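Local atomic coordinates of putative hexose oxidase (Nonomuraea sp. ATCC 39727, PDB entry 5AWV), a protein that carries a covalently attached FAD, binds the glycopeptide antibiotic teicoplanin and probably oxidises the amino sugar of such antibiotics. Residues Ala508-Arg512 with Asn513-His517; Ala413-Leu417 with Pro418-Ala422; Gly128-Leu131 with Ser132-Tyr135; Ser66-Gln69 with Val70-Val74. One frame throughout, in Å; residues are numbered along the deposited sequence.

Contact 1 (Ala508-Arg512 with Asn513-His517); sequences AYDPR and NHFHH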
ATOM      1  N   ALA A 508      -0.354 -24.818   4.069  1.00 22.79           N
ATOM      2  CA  ALA A 508      -0.589 -25.482   2.785  1.00 24.12           C
ATOM      3  C   ALA A 508       0.309 -24.975   1.625  1.00 28.61           C
ATOM      4  O   ALA A 508       0.759 -25.786   0.801  1.00 27.17           O
ATOM      5  CB  ALA A 508      -2.055 -25.427   2.376  1.00 22.46           C
ATOM      6  N   TYR A 509       0.603 -23.676   1.577  1.00 20.76           N
ATOM      7  CA  TYR A 509       1.336 -23.119   0.476  1.00 20.80           C
ATOM      8  C   TYR A 509       2.718 -22.680   0.769  1.00 19.56           C
ATOM      9  O   TYR A 509       3.507 -22.581  -0.163  1.00 22.20           O
ATOM     10  CB  TYR A 509       0.565 -21.990  -0.166  1.00 23.53           C
ATOM     11  CG  TYR A 509      -0.765 -22.421  -0.772  1.00 21.11           C
ATOM     12  CD1 TYR A 509      -1.948 -22.417  -0.035  1.00 19.34           C
ATOM     13  CD2 TYR A 509      -0.828 -22.799  -2.091  1.00 21.13           C
ATOM     14  CE1 TYR A 509      -3.116 -22.802  -0.614  1.00 22.72           C
ATOM     15  CE2 TYR A 509      -1.999 -23.162  -2.698  1.00 20.02           C
ATOM     16  CZ  TYR A 509      -3.135 -23.180  -1.985  1.00 20.08           C
ATOM     17  OH  TYR A 509      -4.306 -23.520  -2.575  1.00 23.43           O
ATOM     18  N   ASP A 510       3.109 -22.480   2.008  1.00 18.82           N
ATOM     19  CA  ASP A 510       4.535 -22.195   2.336  1.00 19.52           C
ATOM     20  C   ASP A 510       4.977 -23.090   3.525  1.00 22.66           C
ATOM     21  O   ASP A 510       5.408 -22.595   4.620  1.00 22.87           O
ATOM     22  CB  ASP A 510       4.804 -20.683   2.673  1.00 19.63           C
ATOM     23  CG  ASP A 510       6.239 -20.380   2.942  1.00 20.25           C
ATOM     24  OD1 ASP A 510       7.141 -21.118   2.483  1.00 20.35           O
ATOM     25  OD2 ASP A 510       6.582 -19.372   3.621  1.00 21.73           O
ATOM     26  N   PRO A 511       4.894 -24.425   3.331  1.00 26.21           N
ATOM     27  CA  PRO A 511       5.216 -25.351   4.446  1.00 25.64           C
ATOM     28  C   PRO A 511       6.619 -25.216   4.970  1.00 25.59           C
ATOM     29  O   PRO A 511       6.831 -25.469   6.124  1.00 25.98           O
ATOM     30  CB  PRO A 511       4.928 -26.744   3.851  1.00 25.41           C
ATOM     31  CG  PRO A 511       5.174 -26.549   2.379  1.00 25.70           C
ATOM     32  CD  PRO A 511       4.544 -25.188   2.112  1.00 26.99           C
ATOM     33  N   ARG A 512       7.548 -24.693   4.206  1.00 22.76           N
ATOM     34  CA  ARG A 512       8.885 -24.488   4.733  1.00 24.18           C
ATOM     35  C   ARG A 512       9.118 -23.154   5.410  1.00 22.44           C
ATOM     36  O   ARG A 512      10.233 -22.914   5.935  1.00 21.74           O
ATOM     37  CB  ARG A 512       9.968 -24.659   3.661  1.00 26.83           C
ATOM     38  CG  ARG A 512       9.942 -26.029   3.011  1.00 30.05           C
ATOM     39  CD  ARG A 512      10.505 -25.988   1.597  1.00 30.31           C
ATOM     40  NE  ARG A 512      11.920 -25.792   1.694  1.00 29.59           N
ATOM     41  CZ  ARG A 512      12.859 -26.738   1.621  1.00 37.40           C
ATOM     42  NH1 ARG A 512      12.569 -28.014   1.418  1.00 36.48           N
ATOM     43  NH2 ARG A 512      14.104 -26.376   1.738  1.00 37.72           N
ATOM     44  N   ASN A 513       8.109 -22.290   5.446  1.00 21.64           N
ATOM     45  CA  ASN A 513       8.294 -20.990   6.033  1.00 19.57           C
ATOM     46  C   ASN A 513       9.456 -20.232   5.385  1.00 18.27           C
ATOM     47  O   ASN A 513      10.308 -19.625   6.024  1.00 21.42           O
ATOM     48  CB  ASN A 513       8.431 -21.091   7.560  1.00 20.91           C
ATOM     49  CG  ASN A 513       8.213 -19.746   8.263  1.00 21.39           C
ATOM     50  OD1 ASN A 513       8.861 -19.418   9.259  1.00 25.95           O
ATOM     51  ND2 ASN A 513       7.389 -18.969   7.694  1.00 17.03           N
ATOM     52  N   HIS A 514       9.514 -20.286   4.067  1.00 20.08           N
ATOM     53  CA  HIS A 514      10.570 -19.551   3.364  1.00 20.22           C
ATOM     54  C   HIS A 514      10.221 -18.067   3.250  1.00 20.81           C
ATOM     55  O   HIS A 514      11.123 -17.277   3.089  1.00 22.09           O
ATOM     56  CB  HIS A 514      10.767 -20.140   1.996  1.00 22.12           C
ATOM     57  CG  HIS A 514      11.969 -19.640   1.289  1.00 24.48           C
ATOM     58  ND1 HIS A 514      13.252 -19.874   1.740  1.00 25.73           N
ATOM     59  CD2 HIS A 514      12.084 -18.890   0.167  1.00 24.54           C
ATOM     60  CE1 HIS A 514      14.107 -19.278   0.929  1.00 26.45           C
ATOM     61  NE2 HIS A 514      13.428 -18.679  -0.032  1.00 25.52           N
ATOM     62  N   PHE A 515       8.937 -17.723   3.316  1.00 17.48           N
ATOM     63  CA  PHE A 515       8.504 -16.300   3.296  1.00 20.86           C
ATOM     64  C   PHE A 515       8.157 -15.878   4.709  1.00 17.32           C
ATOM     65  O   PHE A 515       7.185 -16.334   5.252  1.00 17.69           O
ATOM     66  CB  PHE A 515       7.370 -16.138   2.325  1.00 19.92           C
ATOM     67  CG  PHE A 515       7.773 -16.495   0.953  1.00 21.39           C
ATOM     68  CD1 PHE A 515       8.484 -15.576   0.191  1.00 20.01           C
ATOM     69  CD2 PHE A 515       7.579 -17.792   0.442  1.00 20.98           C
ATOM     70  CE1 PHE A 515       8.946 -15.903  -1.066  1.00 20.43           C
ATOM     71  CE2 PHE A 515       8.051 -18.105  -0.847  1.00 21.38           C
ATOM     72  CZ  PHE A 515       8.709 -17.139  -1.595  1.00 19.00           C
ATOM     73  N   HIS A 516       9.022 -15.069   5.315  1.00 18.69           N
ATOM     74  CA  HIS A 516       8.850 -14.669   6.678  1.00 20.66           C
ATOM     75  C   HIS A 516       9.506 -13.309   7.020  1.00 19.54           C
ATOM     76  O   HIS A 516      10.375 -12.855   6.336  1.00 17.55           O
ATOM     77  CB  HIS A 516       9.340 -15.812   7.667  1.00 20.19           C
ATOM     78  CG  HIS A 516      10.818 -16.000   7.693  1.00 20.46           C
ATOM     79  ND1 HIS A 516      11.626 -15.352   8.585  1.00 22.15           N
ATOM     80  CD2 HIS A 516      11.638 -16.742   6.906  1.00 21.60           C
ATOM     81  CE1 HIS A 516      12.897 -15.669   8.343  1.00 24.85           C
ATOM     82  NE2 HIS A 516      12.921 -16.504   7.312  1.00 21.94           N
ATOM     83  N   HIS A 517       9.031 -12.732   8.125  1.00 20.66           N
ATOM     84  CA  HIS A 517       9.449 -11.450   8.675  1.00 20.19           C
ATOM     85  C   HIS A 517       8.835 -11.274  10.035  1.00 20.65           C
ATOM     86  O   HIS A 517       8.124 -12.160  10.492  1.00 19.23           O
ATOM     87  CB  HIS A 517       9.119 -10.306   7.697  1.00 20.95           C
ATOM     88  CG  HIS A 517       7.679 -10.234   7.273  1.00 19.66           C
ATOM     89  ND1 HIS A 517       6.663  -9.928   8.149  1.00 16.81           N
ATOM     90  CD2 HIS A 517       7.094 -10.433   6.067  1.00 19.40           C
ATOM     91  CE1 HIS A 517       5.511  -9.885   7.488  1.00 18.78           C
ATOM     92  NE2 HIS A 517       5.747 -10.184   6.220  1.00 21.14           N
TER
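OD2 of D510 is gripped from two sources: it accepts the backbone N of F515 at 2.9 Å and also forms a salt bridge with K506. The other carboxylate oxygen, OD1, accepts the backbone N of H514 at 3.0 Å. Both N-H groups come in on the syn sides of their oxygens, somewhat out of the carboxylate plane. With CG anti to the backbone N (chi1 -177°), the acid group lies beside its own carbonyl carbon, facing the residues that follow.

D510 is the first residue to leave helix 499-509, and it opens a type I beta turn closed by N513 N bonding to D510 O at 2.8 Å. P511 suits the next place in this turn, because its ring already holds phi near -60°. N513 takes a left-handed backbone conformation, which asparagine accepts more readily than most residues, and so brings the N-H groups of H514 and F515 round to the acid.

F515 packs against the same group: OD2 lies at the edge of its ring, 3.7 Å from CD2. The stretch then runs on to H517, which touches the FAD. Two backbone donors and a lysine surround the buried carboxylate, so its negative charge is probably stabilised; through its bonds to H514 and F515, the aspartate ties the helix end to the loop leading to the cofactor.

Contact 2 (Ala413-Leu417 with Pro418-Ala422); sequences AATAL and PQRDA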
ATOM      1  N   ALA A 413     -15.505 -12.615   7.529  1.00 14.80           N
ATOM      2  CA  ALA A 413     -14.767 -13.793   7.061  1.00 14.74           C
ATOM      3  C   ALA A 413     -14.667 -13.931   5.532  1.00 13.99           C
ATOM      4  O   ALA A 413     -13.922 -14.808   5.069  1.00 15.69           O
ATOM      5  CB  ALA A 413     -15.436 -15.083   7.627  1.00 18.18           C
ATOM      6  N   ALA A 414     -15.397 -13.098   4.786  1.00 14.27           N
ATOM      7  CA  ALA A 414     -15.439 -13.132   3.314  1.00 15.54           C
ATOM      8  C   ALA A 414     -14.210 -12.682   2.680  1.00 14.62           C
ATOM      9  O   ALA A 414     -13.954 -13.035   1.509  1.00 14.15           O
ATOM     10  CB  ALA A 414     -16.659 -12.404   2.740  1.00 15.47           C
ATOM     11  N   THR A 415     -13.418 -11.909   3.428  1.00 13.96           N
ATOM     12  CA  THR A 415     -12.054 -11.595   3.035  1.00 14.03           C
ATOM     13  C   THR A 415     -11.188 -11.768   4.220  1.00 13.15           C
ATOM     14  O   THR A 415     -11.673 -12.033   5.306  1.00 14.59           O
ATOM     15  CB  THR A 415     -11.861 -10.136   2.491  1.00 13.84           C
ATOM     16  OG1 THR A 415     -11.999  -9.186   3.566  1.00 15.88           O
ATOM     17  CG2 THR A 415     -12.837  -9.857   1.391  1.00 13.84           C
ATOM     18  N   ALA A 416      -9.888 -11.591   4.044  1.00 13.59           N
ATOM     19  CA  ALA A 416      -8.948 -11.718   5.161  1.00 13.24           C
ATOM     20  C   ALA A 416      -8.957 -10.456   6.098  1.00 15.93           C
ATOM     21  O   ALA A 416      -8.443 -10.523   7.237  1.00 17.40           O
ATOM     22  CB  ALA A 416      -7.555 -12.055   4.691  1.00 14.38           C
ATOM     23  N   LEU A 417      -9.629  -9.391   5.683  1.00 15.32           N
ATOM     24  CA  LEU A 417      -9.818  -8.207   6.567  1.00 16.38           C
ATOM     25  C   LEU A 417     -11.008  -8.434   7.501  1.00 14.37           C
ATOM     26  O   LEU A 417     -12.146  -8.423   7.031  1.00 14.68           O
ATOM     27  CB  LEU A 417     -10.069  -6.964   5.740  1.00 16.59           C
ATOM     28  CG  LEU A 417      -9.092  -6.465   4.753  1.00 18.29           C
ATOM     29  CD1 LEU A 417      -9.681  -5.251   4.009  1.00 18.88           C
ATOM     30  CD2 LEU A 417      -7.774  -6.096   5.467  1.00 19.69           C
ATOM     31  N   PRO A 418     -10.770  -8.585   8.796  1.00 14.34           N
ATOM     32  CA  PRO A 418     -11.899  -8.922   9.704  1.00 15.11           C
ATOM     33  C   PRO A 418     -12.738  -7.686  10.139  1.00 14.96           C
ATOM     34  O   PRO A 418     -13.810  -7.849  10.650  1.00 15.65           O
ATOM     35  CB  PRO A 418     -11.217  -9.535  10.883  1.00 14.42           C
ATOM     36  CG  PRO A 418      -9.884  -8.823  10.947  1.00 14.34           C
ATOM     37  CD  PRO A 418      -9.486  -8.587   9.540  1.00 14.01           C
ATOM     38  N   GLN A 419     -12.186  -6.484   9.998  1.00 13.14           N
ATOM     39  CA  GLN A 419     -12.831  -5.272  10.518  1.00 12.54           C
ATOM     40  C   GLN A 419     -13.774  -4.719   9.500  1.00 12.63           C
ATOM     41  O   GLN A 419     -13.369  -3.994   8.602  1.00 13.10           O
ATOM     42  CB  GLN A 419     -11.786  -4.200  10.920  1.00 13.27           C
ATOM     43  CG  GLN A 419     -10.908  -4.660  12.043  1.00 12.37           C
ATOM     44  CD  GLN A 419      -9.601  -5.324  11.590  1.00 14.06           C
ATOM     45  OE1 GLN A 419      -9.359  -5.538  10.405  1.00 15.28           O
ATOM     46  NE2 GLN A 419      -8.716  -5.566  12.531  1.00 14.38           N
ATOM     47  N   ARG A 420     -15.037  -5.099   9.637  1.00 13.15           N
ATOM     48  CA  ARG A 420     -16.068  -4.770   8.689  1.00 12.98           C
ATOM     49  C   ARG A 420     -17.232  -4.045   9.349  1.00 13.80           C
ATOM     50  O   ARG A 420     -18.350  -3.980   8.824  1.00 14.29           O
ATOM     51  CB  ARG A 420     -16.512  -6.030   7.918  1.00 11.80           C
ATOM     52  CG  ARG A 420     -15.455  -6.581   6.994  1.00 12.40           C
ATOM     53  CD  ARG A 420     -15.106  -5.641   5.846  1.00 11.88           C
ATOM     54  NE  ARG A 420     -14.245  -6.303   4.858  1.00 12.43           N
ATOM     55  CZ  ARG A 420     -14.054  -5.925   3.604  1.00 13.00           C
ATOM     56  NH1 ARG A 420     -14.658  -4.864   3.117  1.00 11.53           N
ATOM     57  NH2 ARG A 420     -13.231  -6.655   2.802  1.00 13.93           N
ATOM     58  N   ASP A 421     -16.959  -3.405  10.470  1.00 14.81           N
ATOM     59  CA  ASP A 421     -17.925  -2.414  11.007  1.00 15.94           C
ATOM     60  C   ASP A 421     -17.270  -1.219  11.645  1.00 17.76           C
ATOM     61  O   ASP A 421     -17.918  -0.521  12.418  1.00 18.69           O
ATOM     62  CB  ASP A 421     -18.986  -3.036  11.931  1.00 19.42           C
ATOM     63  CG  ASP A 421     -18.497  -3.264  13.284  1.00 23.55           C
ATOM     64  OD1 ASP A 421     -17.277  -3.378  13.496  1.00 27.31           O
ATOM     65  OD2 ASP A 421     -19.335  -3.295  14.187  1.00 28.86           O
ATOM     66  N   ALA A 422     -16.020  -0.934  11.262  1.00 16.13           N
ATOM     67  CA  ALA A 422     -15.311   0.218  11.755  1.00 14.66           C
ATOM     68  C   ALA A 422     -15.788   1.496  11.072  1.00 15.28           C
ATOM     69  O   ALA A 422     -16.366   1.481   9.981  1.00 15.88           O
ATOM     70  CB  ALA A 422     -13.797   0.023  11.544  1.00 13.84           C
TER
HETATM   71  O   HOH W   1     -13.928  -9.330   5.372  1.00 14.27           O
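T415 and L417 form an ST turn in the loop between strands 395-402 and 424-432, and R420 reaches back to the same hydroxyl. OG1 of T415 accepts the backbone N of L417, two residues on, at 3.2 Å, with a rather bent N-H...O angle of 143°. Threonine suits this place because its short side chain carries the acceptor right beside the backbone; chi1 of 70° sets OG1 between the backbone N and the carbonyl carbon.

The same oxygen receives a much straighter bond from R420, whose NH2 lies 2.9 Å from OG1 at an angle of 170°. The hydroxyl stands at the edge of the guanidinium, close to its plane, where the N-H points. A bend at chi2 turns the arginine chain toward it, and D177 holds NH2 as well, through a salt bridge. L417 closes over the flat group, placing CD1 above one guanidinium face, 4.0 Å from NH2. P418 follows in the chain; its ring limits phi and helps fix the direction in which the loop leaves L417, with its CD 4.2 Å from L417 CB.

All these residues are buried, and a water bridges three of their polar atoms. It takes the N-H of R420 NE at 3.1 Å, lies 2.6 Å from T415 OG1, and probably donates to L417 O, also 2.6 Å away.

Contact 3 (Gly128-Leu131 with Ser132-Tyr135); sequences GNTL and SEVY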
ATOM      1  N   GLY A 128       4.816  -4.322  -9.523  1.00 13.66           N
ATOM      2  CA  GLY A 128       5.774  -3.241  -9.545  1.00 15.73           C
ATOM      3  C   GLY A 128       5.228  -1.874  -9.893  1.00 16.58           C
ATOM      4  O   GLY A 128       5.955  -0.858  -9.760  1.00 18.44           O
ATOM      5  N   ASN A 129       3.981  -1.795 -10.326  1.00 15.31           N
ATOM      6  CA  ASN A 129       3.343  -0.514 -10.532  1.00 16.27           C
ATOM      7  C   ASN A 129       3.180   0.286  -9.216  1.00 15.39           C
ATOM      8  O   ASN A 129       2.944  -0.296  -8.162  1.00 13.60           O
ATOM      9  CB  ASN A 129       1.912  -0.686 -11.074  1.00 16.34           C
ATOM     10  CG  ASN A 129       1.887  -1.090 -12.501  1.00 16.92           C
ATOM     11  OD1 ASN A 129       2.275  -0.304 -13.346  1.00 17.43           O
ATOM     12  ND2 ASN A 129       1.460  -2.317 -12.789  1.00 16.05           N
ATOM     13  N   THR A 130       3.261   1.598  -9.303  1.00 14.47           N
ATOM     14  CA  THR A 130       2.795   2.461  -8.205  1.00 16.01           C
ATOM     15  C   THR A 130       1.325   2.739  -8.334  1.00 14.55           C
ATOM     16  O   THR A 130       0.770   2.597  -9.445  1.00 13.07           O
ATOM     17  CB  THR A 130       3.578   3.791  -8.187  1.00 17.08           C
ATOM     18  OG1 THR A 130       3.353   4.489  -9.396  1.00 18.27           O
ATOM     19  CG2 THR A 130       5.063   3.550  -8.072  1.00 21.37           C
ATOM     20  N   LEU A 131       0.680   3.145  -7.223  1.00 14.60           N
ATOM     21  CA  LEU A 131      -0.688   3.621  -7.249  1.00 16.41           C
ATOM     22  C   LEU A 131      -0.910   4.757  -8.207  1.00 18.12           C
ATOM     23  O   LEU A 131      -1.846   4.715  -8.977  1.00 17.39           O
ATOM     24  CB  LEU A 131      -1.181   4.049  -5.860  1.00 18.76           C
ATOM     25  CG  LEU A 131      -1.215   2.895  -4.827  1.00 21.39           C
ATOM     26  CD1 LEU A 131      -1.841   3.327  -3.504  1.00 20.81           C
ATOM     27  CD2 LEU A 131      -1.997   1.691  -5.388  1.00 22.71           C
ATOM     28  N   SER A 132      -0.009   5.698  -8.279  1.00 17.46           N
ATOM     29  CA  SER A 132      -0.112   6.785  -9.223  1.00 19.12           C
ATOM     30  C   SER A 132      -0.209   6.289 -10.687  1.00 18.20           C
ATOM     31  O   SER A 132      -1.069   6.746 -11.479  1.00 15.50           O
ATOM     32  CB  SER A 132       1.089   7.724  -9.012  1.00 22.82           C
ATOM     33  OG  SER A 132       1.040   8.707  -9.989  1.00 30.96           O
ATOM     34  N   GLU A 133       0.646   5.318 -11.043  1.00 16.01           N
ATOM     35  CA  GLU A 133       0.600   4.763 -12.408  1.00 16.61           C
ATOM     36  C   GLU A 133      -0.706   4.061 -12.666  1.00 15.56           C
ATOM     37  O   GLU A 133      -1.268   4.177 -13.728  1.00 14.08           O
ATOM     38  CB  GLU A 133       1.773   3.808 -12.656  1.00 19.95           C
ATOM     39  CG  GLU A 133       3.135   4.501 -12.677  1.00 24.59           C
ATOM     40  CD  GLU A 133       4.356   3.518 -12.531  1.00 32.57           C
ATOM     41  OE1 GLU A 133       4.344   2.491 -11.824  1.00 25.72           O
ATOM     42  OE2 GLU A 133       5.388   3.780 -13.150  1.00 36.41           O
ATOM     43  N   VAL A 134      -1.198   3.303 -11.684  1.00 14.45           N
ATOM     44  CA  VAL A 134      -2.409   2.598 -11.829  1.00 13.01           C
ATOM     45  C   VAL A 134      -3.551   3.563 -12.024  1.00 13.87           C
ATOM     46  O   VAL A 134      -4.415   3.341 -12.889  1.00 15.49           O
ATOM     47  CB  VAL A 134      -2.720   1.711 -10.587  1.00 14.30           C
ATOM     48  CG1 VAL A 134      -4.137   1.154 -10.607  1.00 15.59           C
ATOM     49  CG2 VAL A 134      -1.707   0.561 -10.405  1.00 15.98           C
ATOM     50  N   TYR A 135      -3.661   4.554 -11.170  1.00 12.24           N
ATOM     51  CA  TYR A 135      -4.797   5.452 -11.284  1.00 12.68           C
ATOM     52  C   TYR A 135      -4.861   6.170 -12.630  1.00 13.27           C
ATOM     53  O   TYR A 135      -5.914   6.291 -13.222  1.00 13.91           O
ATOM     54  CB  TYR A 135      -4.805   6.471 -10.159  1.00 15.02           C
ATOM     55  CG  TYR A 135      -4.929   5.937  -8.739  1.00 15.40           C
ATOM     56  CD1 TYR A 135      -5.774   4.869  -8.443  1.00 16.24           C
ATOM     57  CD2 TYR A 135      -4.257   6.554  -7.688  1.00 16.52           C
ATOM     58  CE1 TYR A 135      -5.896   4.374  -7.168  1.00 16.33           C
ATOM     59  CE2 TYR A 135      -4.422   6.093  -6.388  1.00 15.47           C
ATOM     60  CZ  TYR A 135      -5.219   4.998  -6.141  1.00 16.86           C
ATOM     61  OH  TYR A 135      -5.347   4.448  -4.896  1.00 17.47           O
TER
HETATM   62  O   HOH W   2       6.737   1.654 -11.110  1.00 35.49           O
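The side chain of E133 runs back along the chain toward T130, meeting that residue from CB as far as OE1. CB lies beside the carbonyl O of T130, CG comes within 3.3 Å of T130 OG1, and CD stays next to the same hydroxyl. At the tip, OE1 accepts the backbone N of T130 at 2.9 Å, nearly straight at 170°, the donor arriving on the anti side of the carboxylate. T130 OG1 adds a weak hydrogen bond to OE1, and a water 2.6 Å from OE1 donates both to it and to the carbonyl O of G128.

The exchange is reciprocal, for OG1 of T130 in turn accepts the backbone N of E133 at 3.3 Å. T130 and E133 thus form a capping box at the start of helix 131-142, threonine at the N-cap and glutamate three residues on. Chi1 of 62° turns OG1 of T130 to face the N-H of E133, which has no preceding turn to receive it. The regular bonds follow, with V134 N to T130 O at 3.1 Å.

On the buried side, V134 sets CG2 against N129 CB at 3.9 Å, and both residues touch V156 of helix 156-161. L131 and Y135 lie side by side, pointing the same way: L131 CB packs 3.9 Å from Y135 CE2, and L131 O sits over one face of the ring. Y135 OH bonds to the carbonyl of G149, while L131 rests on H159, an FAD-binding residue.

Contact 4 (Ser66-Gln69 with Val70-Val74); sequences STQQ and VADAV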
ATOM      1  N   SER A  66       9.630 -11.226 -15.388  1.00 19.09           N
ATOM      2  CA  SER A  66       8.572 -12.168 -15.688  1.00 19.78           C
ATOM      3  C   SER A  66       8.291 -13.134 -14.568  1.00 17.55           C
ATOM      4  O   SER A  66       9.104 -13.291 -13.735  1.00 17.24           O
ATOM      5  CB  SER A  66       8.925 -13.014 -16.936  1.00 22.19           C
ATOM      6  OG  SER A  66       9.914 -14.007 -16.609  1.00 20.13           O
ATOM      7  N   THR A  67       7.152 -13.811 -14.645  1.00 19.80           N
ATOM      8  CA  THR A  67       6.743 -14.818 -13.619  1.00 21.61           C
ATOM      9  C   THR A  67       7.794 -15.925 -13.570  1.00 23.26           C
ATOM     10  O   THR A  67       8.236 -16.338 -12.476  1.00 22.54           O
ATOM     11  CB  THR A  67       5.358 -15.348 -13.922  1.00 20.18           C
ATOM     12  OG1 THR A  67       4.461 -14.262 -13.842  1.00 21.17           O
ATOM     13  CG2 THR A  67       4.936 -16.439 -12.960  1.00 20.64           C
ATOM     14  N   GLN A  68       8.274 -16.369 -14.748  1.00 24.61           N
ATOM     15  CA  GLN A  68       9.319 -17.422 -14.764  1.00 24.62           C
ATOM     16  C   GLN A  68      10.585 -16.978 -14.089  1.00 20.92           C
ATOM     17  O   GLN A  68      11.238 -17.714 -13.387  1.00 21.70           O
ATOM     18  CB  GLN A  68       9.637 -17.924 -16.199  1.00 28.31           C
ATOM     19  CG  GLN A  68      10.714 -19.038 -16.246  1.00 30.48           C
ATOM     20  CD  GLN A  68      10.241 -20.297 -15.490  1.00 35.52           C
ATOM     21  OE1 GLN A  68      10.947 -20.830 -14.597  1.00 41.74           O
ATOM     22  NE2 GLN A  68       9.003 -20.707 -15.765  1.00 34.83           N
ATOM     23  N   GLN A  69      11.027 -15.775 -14.363  1.00 19.90           N
ATOM     24  CA  GLN A  69      12.144 -15.271 -13.675  1.00 19.00           C
ATOM     25  C   GLN A  69      11.961 -15.178 -12.170  1.00 18.95           C
ATOM     26  O   GLN A  69      12.930 -15.395 -11.402  1.00 19.43           O
ATOM     27  CB  GLN A  69      12.472 -13.867 -14.171  1.00 21.04           C
ATOM     28  CG  GLN A  69      13.167 -13.844 -15.535  1.00 23.62           C
ATOM     29  CD  GLN A  69      13.311 -12.396 -16.044  1.00 21.24           C
ATOM     30  OE1 GLN A  69      13.727 -11.525 -15.317  1.00 22.71           O
ATOM     31  NE2 GLN A  69      12.946 -12.166 -17.255  1.00 20.28           N
ATOM     32  N   VAL A  70      10.754 -14.806 -11.717  1.00 18.64           N
ATOM     33  CA  VAL A  70      10.503 -14.837 -10.255  1.00 19.94           C
ATOM     34  C   VAL A  70      10.687 -16.268  -9.731  1.00 19.93           C
ATOM     35  O   VAL A  70      11.353 -16.486  -8.689  1.00 21.85           O
ATOM     36  CB  VAL A  70       9.058 -14.333  -9.895  1.00 19.66           C
ATOM     37  CG1 VAL A  70       8.758 -14.464  -8.411  1.00 18.61           C
ATOM     38  CG2 VAL A  70       8.886 -12.887 -10.323  1.00 20.25           C
ATOM     39  N   ALA A  71      10.008 -17.206 -10.369  1.00 20.98           N
ATOM     40  CA  ALA A  71      10.123 -18.626  -9.953  1.00 23.04           C
ATOM     41  C   ALA A  71      11.577 -19.077  -9.871  1.00 20.32           C
ATOM     42  O   ALA A  71      11.993 -19.654  -8.840  1.00 21.68           O
ATOM     43  CB  ALA A  71       9.362 -19.503 -10.849  1.00 22.37           C
ATOM     44  N   ASP A  72      12.391 -18.731 -10.862  1.00 23.05           N
ATOM     45  CA  ASP A  72      13.867 -19.046 -10.785  1.00 24.40           C
ATOM     46  C   ASP A  72      14.586 -18.351  -9.641  1.00 26.14           C
ATOM     47  O   ASP A  72      15.502 -18.916  -8.975  1.00 22.08           O
ATOM     48  CB  ASP A  72      14.639 -18.759 -12.100  1.00 29.60           C
ATOM     49  CG  ASP A  72      14.000 -19.426 -13.335  1.00 34.91           C
ATOM     50  OD1 ASP A  72      13.435 -20.544 -13.184  1.00 37.91           O
ATOM     51  OD2 ASP A  72      14.057 -18.830 -14.460  1.00 40.87           O
ATOM     52  N   ALA A  73      14.228 -17.087  -9.406  1.00 22.05           N
ATOM     53  CA  ALA A  73      14.880 -16.314  -8.355  1.00 21.75           C
ATOM     54  C   ALA A  73      14.488 -16.874  -6.976  1.00 19.81           C
ATOM     55  O   ALA A  73      15.341 -17.035  -6.157  1.00 21.49           O
ATOM     56  CB  ALA A  73      14.530 -14.837  -8.464  1.00 22.13           C
ATOM     57  N   VAL A  74      13.225 -17.220  -6.782  1.00 20.28           N
ATOM     58  CA  VAL A  74      12.763 -17.862  -5.554  1.00 21.33           C
ATOM     59  C   VAL A  74      13.526 -19.193  -5.324  1.00 26.27           C
ATOM     60  O   VAL A  74      14.175 -19.344  -4.285  1.00 27.17           O
ATOM     61  CB  VAL A  74      11.258 -18.097  -5.611  1.00 20.01           C
ATOM     62  CG1 VAL A  74      10.816 -18.960  -4.449  1.00 20.91           C
ATOM     63  CG2 VAL A  74      10.524 -16.712  -5.451  1.00 20.64           C
TER
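Chi1 of 75° on S66 places the cap of this helix, and chi1 of 176° on V70 places its methyl groups against the first turn. In S66 the torsion swings OG forward over the helix end; in V70 it sets CG1 anti to the backbone N and leaves CG2 beside it, where CG2 meets the carbonyl O of S66 at 3.4 Å. The backbone N of V70 donates to that same oxygen at 3.0 Å, so a polar bond and a methyl group share one carbonyl. CB of V70 also rests 3.4 Å from T67 O.

S66 is the N-cap of helix 67-80. Its OG accepts the backbone N of Q69 at 3.1 Å and 171°, supplying an acceptor that the missing previous turn cannot. Serine is apt here, since its hydroxyl is small and close enough to the backbone to bend back over the N-H. Beyond the cap the main chain settles into regular bonding, as in A71 N to T67 O at 2.9 Å and A73 N to Q69 O at 2.9 Å.

The helix has two unlike sides. Q68 and D72 lie on the exposed one, where an acidic residue near the N-terminal end is probably favoured by the helix dipole. Q69 extends instead toward the preceding chain, its amide bonding to G65 and A30. On the buried side, the branched V70 and V74 and the small A71 lie against V185 of strand 179-187, while A73 touches I106 of strand 104-107.

Overall arrangement
Contacts 2 and 3 are buried, whereas contacts 1 and 4 are partly buried, with centres farther from the middle of the chain. Contacts 3 and 4 both start helices of the FAD-binding region, but one uses a threonine-glutamate capping box and the other a lone serine cap. Contact 1 lies at the opposite kind of place, a helix C-terminus, where a carboxylate collects backbone N-H groups; contact 2 has no helix and relies on a hydroxyl, a guanidinium and a water. Only contacts 1 and 4 touch: F515 CZ packs 4.0 Å from V74 CG1, joining the C-terminal loop to helix 67-80. Contacts 2 and 4 are the most distant pair, with centres about 32 Å apart.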